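Long-range contact in 3-polyprenyl-4-hydroxybenzoate decarboxylase and related decarboxylases (Pelotomaculum thermopropionicum, PDB 6H6X), which probably decarboxylates aromatic acids such as furan-2,5-dicarboxylic acid, as a prenylated-FMN-dependent member of the UbiD family: residues H122-A133 and V285-S293. The protein carries 8 engineered substitutions. Residues are numbered along the deposited sequence; the frame is centred on the assembly and turned at random.
Sequences HHAGDAGPYITA and VYHTIIPAS. With 4LU (1-deoxy-5-O-phosphono-1-(3,3,4,5-tetramethyl-9,11-dioxo-2,3,8,9,10,11-hexahydro-7H-quinolino[1,8-fg]pteridin-12-ium-7-y l)-D-ribitol), chain I.
Over one face of the His-287 imidazole sits the methyl of Ala-133, a CH-pi contact with CB 4.0 Å from the ring centroid; CG anti to the backbone N (chi1 174°) brings the ring alongside the methyl. At the ring's edge, in its plane, a water joins ND1 to Ala-133 O, while NE2 bonds to Glu-295 of helix 294-315. The His-122 ring is met edge-on by Thr-288: His-122 NE2 and Thr-288 OG1 share a hydrogen bond of 2.8 Å. Pro-291 CD approaches the imidazole obliquely, 4.0 Å from His-122 CG. His-123 turns the CE1 edge of its ring to Pro-291 O, 3.6 Å away.

Thr-132 OG1 donates to Ile-289 O (2.8 Å), reaching it tilted 21° from the carbonyl plane. A water accepts from Thr-132 N, donates to Tyr-130 O, and is also hydrogen-bonded to the Tyr-286 hydroxyl, lying at the edge of the tyrosine ring. Tyr-286 OH also packs against Ile-131, 3.7 Å from Ile-131 CG1. A further water takes the N-H of Ala-133 and donates to His-287 O, a single water bridge between the two backbones. Ala-133 CB also touches Ile-289 CD1 at 3.7 Å.

Thr-132 and Ile-289 both belong to the prenylated-FMN pocket: Thr-132 O is 3.4 Å from C12 of the cofactor, and Ile-289 CG2 meets its methyl C7M. The contact thus joins the start of strand 130-139 to the chain leading into helix 294-315, forming part of the cofactor-binding wall of the UbiD fold.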
ATOM      1  N   HIS B 122     -26.140  -5.668   5.654  1.00 53.33           N
ATOM      2  CA  HIS B 122     -24.691  -5.622   5.453  1.00 50.45           C
ATOM      3  C   HIS B 122     -23.938  -4.688   6.447  1.00 50.82           C
ATOM      4  O   HIS B 122     -23.038  -5.132   7.164  1.00 51.55           O
ATOM      5  CB  HIS B 122     -24.383  -5.271   4.001  1.00 49.64           C
ATOM      6  CG  HIS B 122     -24.789  -6.335   3.036  1.00 50.26           C
ATOM      7  ND1 HIS B 122     -26.039  -6.379   2.453  1.00 48.55           N
ATOM      8  CD2 HIS B 122     -24.125  -7.427   2.591  1.00 45.92           C
ATOM      9  CE1 HIS B 122     -26.116  -7.448   1.677  1.00 51.18           C
ATOM     10  NE2 HIS B 122     -24.971  -8.101   1.745  1.00 45.73           N
ATOM     11  N   HIS B 123     -24.280  -3.407   6.432  1.00 47.48           N
ATOM     12  CA  HIS B 123     -23.621  -2.380   7.233  1.00 56.54           C
ATOM     13  C   HIS B 123     -24.591  -1.743   8.231  1.00 61.33           C
ATOM     14  O   HIS B 123     -25.790  -1.750   8.009  1.00 55.40           O
ATOM     15  CB  HIS B 123     -23.039  -1.320   6.296  1.00 54.40           C
ATOM     16  CG  HIS B 123     -21.881  -1.832   5.484  1.00 57.28           C
ATOM     17  ND1 HIS B 123     -22.032  -2.267   4.187  1.00 51.62           N
ATOM     18  CD2 HIS B 123     -20.571  -2.031   5.797  1.00 55.79           C
ATOM     19  CE1 HIS B 123     -20.851  -2.634   3.703  1.00 55.85           C
ATOM     20  NE2 HIS B 123     -19.956  -2.537   4.672  1.00 55.39           N
ATOM     21  N   ALA B 124     -24.032  -1.172   9.305  1.00 70.70           N
ATOM     22  CA  ALA B 124     -24.758  -0.537  10.442  1.00 66.62           C
ATOM     23  C   ALA B 124     -25.873   0.395  10.041  1.00 57.33           C
ATOM     24  O   ALA B 124     -27.006   0.225  10.467  1.00 60.87           O
ATOM     25  CB  ALA B 124     -23.771   0.239  11.321  1.00 73.94           C
ATOM     26  N   GLY B 125     -25.568   1.382   9.213  1.00 59.18           N
ATOM     27  CA  GLY B 125     -26.607   2.329   8.761  1.00 63.89           C
ATOM     28  C   GLY B 125     -27.675   1.839   7.771  1.00 65.01           C
ATOM     29  O   GLY B 125     -28.512   2.629   7.366  1.00 62.75           O
ATOM     30  N   ASP B 126     -27.635   0.571   7.344  1.00 71.75           N
ATOM     31  CA  ASP B 126     -28.538   0.083   6.276  1.00 74.55           C
ATOM     32  C   ASP B 126     -29.999   0.009   6.759  1.00 73.32           C
ATOM     33  O   ASP B 126     -30.255  -0.468   7.861  1.00 60.80           O
ATOM     34  CB  ASP B 126     -28.116  -1.325   5.766  1.00 70.09           C
ATOM     35  CG  ASP B 126     -26.840  -1.319   4.885  1.00 64.91           C
ATOM     36  OD1 ASP B 126     -26.236  -0.262   4.568  1.00 70.00           O
ATOM     37  OD2 ASP B 126     -26.459  -2.427   4.488  1.00 63.79           O
ATOM     38  N   ALA B 127     -30.938   0.425   5.908  1.00 66.22           N
ATOM     39  CA  ALA B 127     -32.368   0.394   6.243  1.00 69.32           C
ATOM     40  C   ALA B 127     -32.981  -0.983   6.504  1.00 70.46           C
ATOM     41  O   ALA B 127     -33.990  -1.080   7.186  1.00 67.10           O
ATOM     42  CB  ALA B 127     -33.155   1.073   5.152  1.00 74.52           C
ATOM     43  N   GLY B 128     -32.395  -2.030   5.941  1.00 70.09           N
ATOM     44  CA  GLY B 128     -32.844  -3.389   6.193  1.00 65.33           C
ATOM     45  C   GLY B 128     -32.043  -4.354   5.317  1.00 65.41           C
ATOM     46  O   GLY B 128     -30.957  -4.014   4.848  1.00 54.70           O
ATOM     47  N   PRO B 129     -32.578  -5.553   5.071  1.00 63.73           N
ATOM     48  CA  PRO B 129     -31.909  -6.499   4.186  1.00 56.99           C
ATOM     49  C   PRO B 129     -31.881  -5.989   2.742  1.00 54.81           C
ATOM     50  O   PRO B 129     -32.835  -5.355   2.296  1.00 46.34           O
ATOM     51  CB  PRO B 129     -32.770  -7.737   4.290  1.00 65.40           C
ATOM     52  CG  PRO B 129     -33.582  -7.569   5.541  1.00 66.72           C
ATOM     53  CD  PRO B 129     -33.845  -6.095   5.583  1.00 67.09           C
ATOM     54  N   TYR B 130     -30.764  -6.215   2.049  1.00 49.49           N
ATOM     55  CA  TYR B 130     -30.608  -5.798   0.657  1.00 44.18           C
ATOM     56  C   TYR B 130     -30.155  -6.931  -0.210  1.00 42.53           C
ATOM     57  O   TYR B 130     -29.283  -7.700   0.179  1.00 43.50           O
ATOM     58  CB  TYR B 130     -29.574  -4.689   0.538  1.00 46.57           C
ATOM     59  CG  TYR B 130     -30.157  -3.309   0.624  1.00 43.89           C
ATOM     60  CD1 TYR B 130     -30.409  -2.732   1.837  1.00 49.61           C
ATOM     61  CD2 TYR B 130     -30.412  -2.569  -0.514  1.00 48.78           C
ATOM     62  CE1 TYR B 130     -30.934  -1.455   1.935  1.00 49.98           C
ATOM     63  CE2 TYR B 130     -30.931  -1.307  -0.433  1.00 50.60           C
ATOM     64  CZ  TYR B 130     -31.191  -0.764   0.822  1.00 52.00           C
ATOM     65  OH  TYR B 130     -31.690   0.491   0.954  1.00 55.19           O
ATOM     66  N   ILE B 131     -30.757  -7.020  -1.388  1.00 42.46           N
ATOM     67  CA  ILE B 131     -30.298  -7.922  -2.456  1.00 43.49           C
ATOM     68  C   ILE B 131     -29.272  -7.112  -3.229  1.00 37.52           C
ATOM     69  O   ILE B 131     -29.612  -6.073  -3.765  1.00 37.35           O
ATOM     70  CB  ILE B 131     -31.471  -8.334  -3.380  1.00 44.31           C
ATOM     71  CG1 ILE B 131     -32.530  -9.098  -2.561  1.00 45.73           C
ATOM     72  CG2 ILE B 131     -30.985  -9.168  -4.553  1.00 42.03           C
ATOM     73  CD1 ILE B 131     -33.760  -9.450  -3.356  1.00 45.84           C
ATOM     74  N   THR B 132     -28.025  -7.585  -3.256  1.00 36.57           N
ATOM     75  CA  THR B 132     -26.916  -6.834  -3.839  1.00 38.09           C
ATOM     76  C   THR B 132     -26.262  -7.505  -5.041  1.00 35.98           C
ATOM     77  O   THR B 132     -25.420  -6.885  -5.641  1.00 37.48           O
ATOM     78  CB  THR B 132     -25.814  -6.589  -2.816  1.00 36.72           C
ATOM     79  OG1 THR B 132     -25.436  -7.839  -2.239  1.00 37.07           O
ATOM     80  CG2 THR B 132     -26.342  -5.702  -1.697  1.00 42.07           C
ATOM     81  N   ALA B 133     -26.633  -8.741  -5.372  1.00 35.56           N
ATOM     82  CA  ALA B 133     -25.972  -9.459  -6.450  1.00 35.83           C
ATOM     83  C   ALA B 133     -26.881  -9.949  -7.571  1.00 35.17           C
ATOM     84  O   ALA B 133     -26.557 -10.906  -8.270  1.00 44.99           O
ATOM     85  CB  ALA B 133     -25.178 -10.609  -5.885  1.00 33.27           C
ATOM     86  N   VAL B 285     -28.158 -21.887  -3.839  1.00 56.57           N
ATOM     87  CA  VAL B 285     -27.155 -21.081  -3.135  1.00 52.74           C
ATOM     88  C   VAL B 285     -27.446 -19.609  -3.367  1.00 49.09           C
ATOM     89  O   VAL B 285     -27.553 -19.192  -4.496  1.00 52.30           O
ATOM     90  CB  VAL B 285     -25.748 -21.377  -3.632  1.00 54.43           C
ATOM     91  CG1 VAL B 285     -24.727 -20.770  -2.708  1.00 56.78           C
ATOM     92  CG2 VAL B 285     -25.537 -22.875  -3.722  1.00 57.28           C
ATOM     93  N   TYR B 286     -27.566 -18.832  -2.292  1.00 43.52           N
ATOM     94  CA  TYR B 286     -27.792 -17.418  -2.384  1.00 44.75           C
ATOM     95  C   TYR B 286     -26.410 -16.686  -2.425  1.00 46.54           C
ATOM     96  O   TYR B 286     -25.559 -16.945  -1.585  1.00 46.32           O
ATOM     97  CB  TYR B 286     -28.642 -16.936  -1.241  1.00 39.45           C
ATOM     98  CG  TYR B 286     -28.960 -15.450  -1.329  1.00 43.32           C
ATOM     99  CD1 TYR B 286     -28.058 -14.490  -0.850  1.00 47.78           C
ATOM    100  CD2 TYR B 286     -30.130 -14.984  -1.920  1.00 40.25           C
ATOM    101  CE1 TYR B 286     -28.323 -13.140  -0.968  1.00 38.04           C
ATOM    102  CE2 TYR B 286     -30.392 -13.624  -2.016  1.00 39.68           C
ATOM    103  CZ  TYR B 286     -29.466 -12.727  -1.541  1.00 40.08           C
ATOM    104  OH  TYR B 286     -29.725 -11.370  -1.635  1.00 49.08           O
ATOM    105  N   HIS B 287     -26.225 -15.777  -3.380  1.00 40.04           N
ATOM    106  CA  HIS B 287     -24.960 -15.021  -3.532  1.00 40.53           C
ATOM    107  C   HIS B 287     -25.201 -13.578  -3.070  1.00 42.31           C
ATOM    108  O   HIS B 287     -26.185 -12.926  -3.455  1.00 38.98           O
ATOM    109  CB  HIS B 287     -24.521 -15.064  -4.969  1.00 39.88           C
ATOM    110  CG  HIS B 287     -23.341 -14.215  -5.279  1.00 39.01           C
ATOM    111  ND1 HIS B 287     -23.190 -13.600  -6.493  1.00 37.87           N
ATOM    112  CD2 HIS B 287     -22.254 -13.891  -4.554  1.00 36.36           C
ATOM    113  CE1 HIS B 287     -22.028 -12.978  -6.522  1.00 37.60           C
ATOM    114  NE2 HIS B 287     -21.444 -13.140  -5.356  1.00 34.91           N
ATOM    115  N   THR B 288     -24.342 -13.092  -2.172  1.00 39.27           N
ATOM    116  CA  THR B 288     -24.382 -11.679  -1.848  1.00 40.89           C
ATOM    117  C   THR B 288     -23.043 -11.024  -2.169  1.00 34.01           C
ATOM    118  O   THR B 288     -22.000 -11.690  -2.125  1.00 29.98           O
ATOM    119  CB  THR B 288     -24.793 -11.441  -0.397  1.00 42.16           C
ATOM    120  OG1 THR B 288     -25.185 -10.075  -0.282  1.00 41.13           O
ATOM    121  CG2 THR B 288     -23.665 -11.788   0.607  1.00 39.64           C
ATOM    122  N   ILE B 289     -23.097  -9.749  -2.536  1.00 29.24           N
ATOM    123  CA  ILE B 289     -21.874  -8.970  -2.743  1.00 33.40           C
ATOM    124  C   ILE B 289     -21.849  -7.975  -1.603  1.00 35.05           C
ATOM    125  O   ILE B 289     -22.800  -7.226  -1.403  1.00 37.15           O
ATOM    126  CB  ILE B 289     -21.890  -8.266  -4.103  1.00 35.17           C
ATOM    127  CG1 ILE B 289     -21.627  -9.285  -5.238  1.00 35.10           C
ATOM    128  CG2 ILE B 289     -20.851  -7.177  -4.167  1.00 32.49           C
ATOM    129  CD1 ILE B 289     -22.054  -8.744  -6.616  1.00 31.85           C
ATOM    130  N   ILE B 290     -20.779  -7.990  -0.833  1.00 36.25           N
ATOM    131  CA  ILE B 290     -20.639  -7.051   0.279  1.00 36.56           C
ATOM    132  C   ILE B 290     -20.187  -5.723  -0.310  1.00 33.88           C
ATOM    133  O   ILE B 290     -19.194  -5.687  -1.044  1.00 33.47           O
ATOM    134  CB  ILE B 290     -19.607  -7.551   1.264  1.00 35.88           C
ATOM    135  CG1 ILE B 290     -20.139  -8.833   1.933  1.00 41.35           C
ATOM    136  CG2 ILE B 290     -19.371  -6.517   2.350  1.00 41.87           C
ATOM    137  CD1 ILE B 290     -19.009  -9.615   2.598  1.00 42.90           C
ATOM    138  N   PRO B 291     -20.928  -4.636  -0.054  1.00 35.36           N
ATOM    139  CA  PRO B 291     -20.516  -3.387  -0.702  1.00 35.48           C
ATOM    140  C   PRO B 291     -19.141  -2.912  -0.267  1.00 35.52           C
ATOM    141  O   PRO B 291     -18.722  -3.116   0.889  1.00 36.07           O
ATOM    142  CB  PRO B 291     -21.579  -2.416  -0.243  1.00 38.19           C
ATOM    143  CG  PRO B 291     -22.793  -3.276  -0.159  1.00 36.65           C
ATOM    144  CD  PRO B 291     -22.277  -4.492   0.548  1.00 36.49           C
ATOM    145  N   ALA B 292     -18.453  -2.298  -1.206  1.00 35.15           N
ATOM    146  CA  ALA B 292     -17.054  -1.938  -1.108  1.00 37.44           C
ATOM    147  C   ALA B 292     -16.020  -3.055  -0.877  1.00 36.57           C
ATOM    148  O   ALA B 292     -14.857  -2.773  -0.579  1.00 35.84           O
ATOM    149  CB  ALA B 292     -16.894  -0.837  -0.057  1.00 39.82           C
ATOM    150  N   SER B 293     -16.397  -4.313  -1.055  1.00 34.62           N
ATOM    151  CA  SER B 293     -15.434  -5.418  -1.103  1.00 32.53           C
ATOM    152  C   SER B 293     -14.680  -5.387  -2.439  1.00 29.05           C
ATOM    153  O   SER B 293     -15.059  -4.693  -3.379  1.00 28.37           O
ATOM    154  CB  SER B 293     -16.157  -6.776  -0.982  1.00 30.88           C
ATOM    155  OG  SER B 293     -17.000  -6.989  -2.091  1.00 32.25           O
TER
HETATM  156  C9  4LU I 503     -23.169  -2.337  -9.642  1.00 56.45           C
HETATM  157  C8  4LU I 503     -22.661  -3.400  -8.837  1.00 49.77           C
HETATM  158  C7  4LU I 503     -23.056  -3.595  -7.510  1.00 47.98           C
HETATM  159  C10 4LU I 503     -25.731   0.412  -9.508  1.00 57.01           C
HETATM  160  C6  4LU I 503     -23.865  -2.493  -6.847  1.00 50.55           C
HETATM  161  N3  4LU I 503     -28.253   1.435  -8.891  1.00 57.60           N
HETATM  162  C2  4LU I 503     -27.694   1.674 -10.120  1.00 58.97           C
HETATM  163  C13 4LU I 503     -23.863  -3.352  -4.262  1.00 50.40           C
HETATM  164  C5  4LU I 503     -24.431  -2.526  -5.399  1.00 51.50           C
HETATM  165  C1  4LU I 503     -25.432  -0.319  -5.825  1.00 53.93           C
HETATM  166  O2  4LU I 503     -28.336   2.357 -10.978  1.00 59.62           O
HETATM  167  N1  4LU I 503     -26.464   1.162 -10.423  1.00 56.51           N
HETATM  168  C4  4LU I 503     -27.619   0.709  -7.923  1.00 57.66           C
HETATM  169  O4  4LU I 503     -28.175   0.498  -6.815  1.00 55.60           O
HETATM  170  C4A 4LU I 503     -26.254   0.148  -8.220  1.00 55.83           C
HETATM  171  N5  4LU I 503     -25.528  -0.659  -7.283  1.00 55.88           N
HETATM  172  C3  4LU I 503     -25.294  -1.378  -5.006  1.00 56.76           C
HETATM  173  C12 4LU I 503     -25.662  -3.449  -5.637  1.00 54.10           C
HETATM  174  C5A 4LU I 503     -24.498  -1.522  -7.745  1.00 50.93           C
HETATM  175  C7M 4LU I 503     -22.475  -4.742  -6.685  1.00 53.52           C
HETATM  176  C8M 4LU I 503     -21.718  -4.336  -9.545  1.00 52.53           C
HETATM  177  C9A 4LU I 503     -24.047  -1.346  -9.154  1.00 52.64           C
HETATM  178  N10 4LU I 503     -24.473  -0.148  -9.847  1.00 50.44           N
HETATM  179  C1' 4LU I 503     -23.939   0.198 -11.164  1.00 54.91           C
HETATM  180  C2' 4LU I 503     -24.654  -0.390 -12.402  1.00 56.20           C
HETATM  181  O2' 4LU I 503     -24.987  -1.776 -12.269  1.00 55.03           O
HETATM  182  C3' 4LU I 503     -23.707  -0.261 -13.584  1.00 57.27           C
HETATM  183  O3' 4LU I 503     -23.209   1.078 -13.650  1.00 54.84           O
HETATM  184  C4' 4LU I 503     -24.363  -0.696 -14.898  1.00 58.26           C
HETATM  185  O4' 4LU I 503     -23.414  -1.025 -15.958  1.00 47.19           O
HETATM  186  C5' 4LU I 503     -25.340   0.300 -15.501  1.00 58.22           C
HETATM  187  O5' 4LU I 503     -25.745  -0.415 -16.688  1.00 62.64           O
HETATM  188  P   4LU I 503     -26.453   0.303 -17.963  1.00 61.63           P
HETATM  189  O2P 4LU I 503     -26.928  -0.821 -18.903  1.00 59.05           O
HETATM  190  O3P 4LU I 503     -27.685   1.060 -17.386  1.00 50.87           O
HETATM  191  O1P 4LU I 503     -25.343   1.156 -18.580  1.00 60.88           O
HETATM  192  O   HOH W   1     -27.563  -9.506  -0.982  1.00 43.82           O
HETATM  193  O   HOH W   2     -25.395 -13.234  -8.625  1.00 38.02           O
HETATM  194  O   HOH W   3     -27.839 -10.928  -3.985  1.00 40.12           O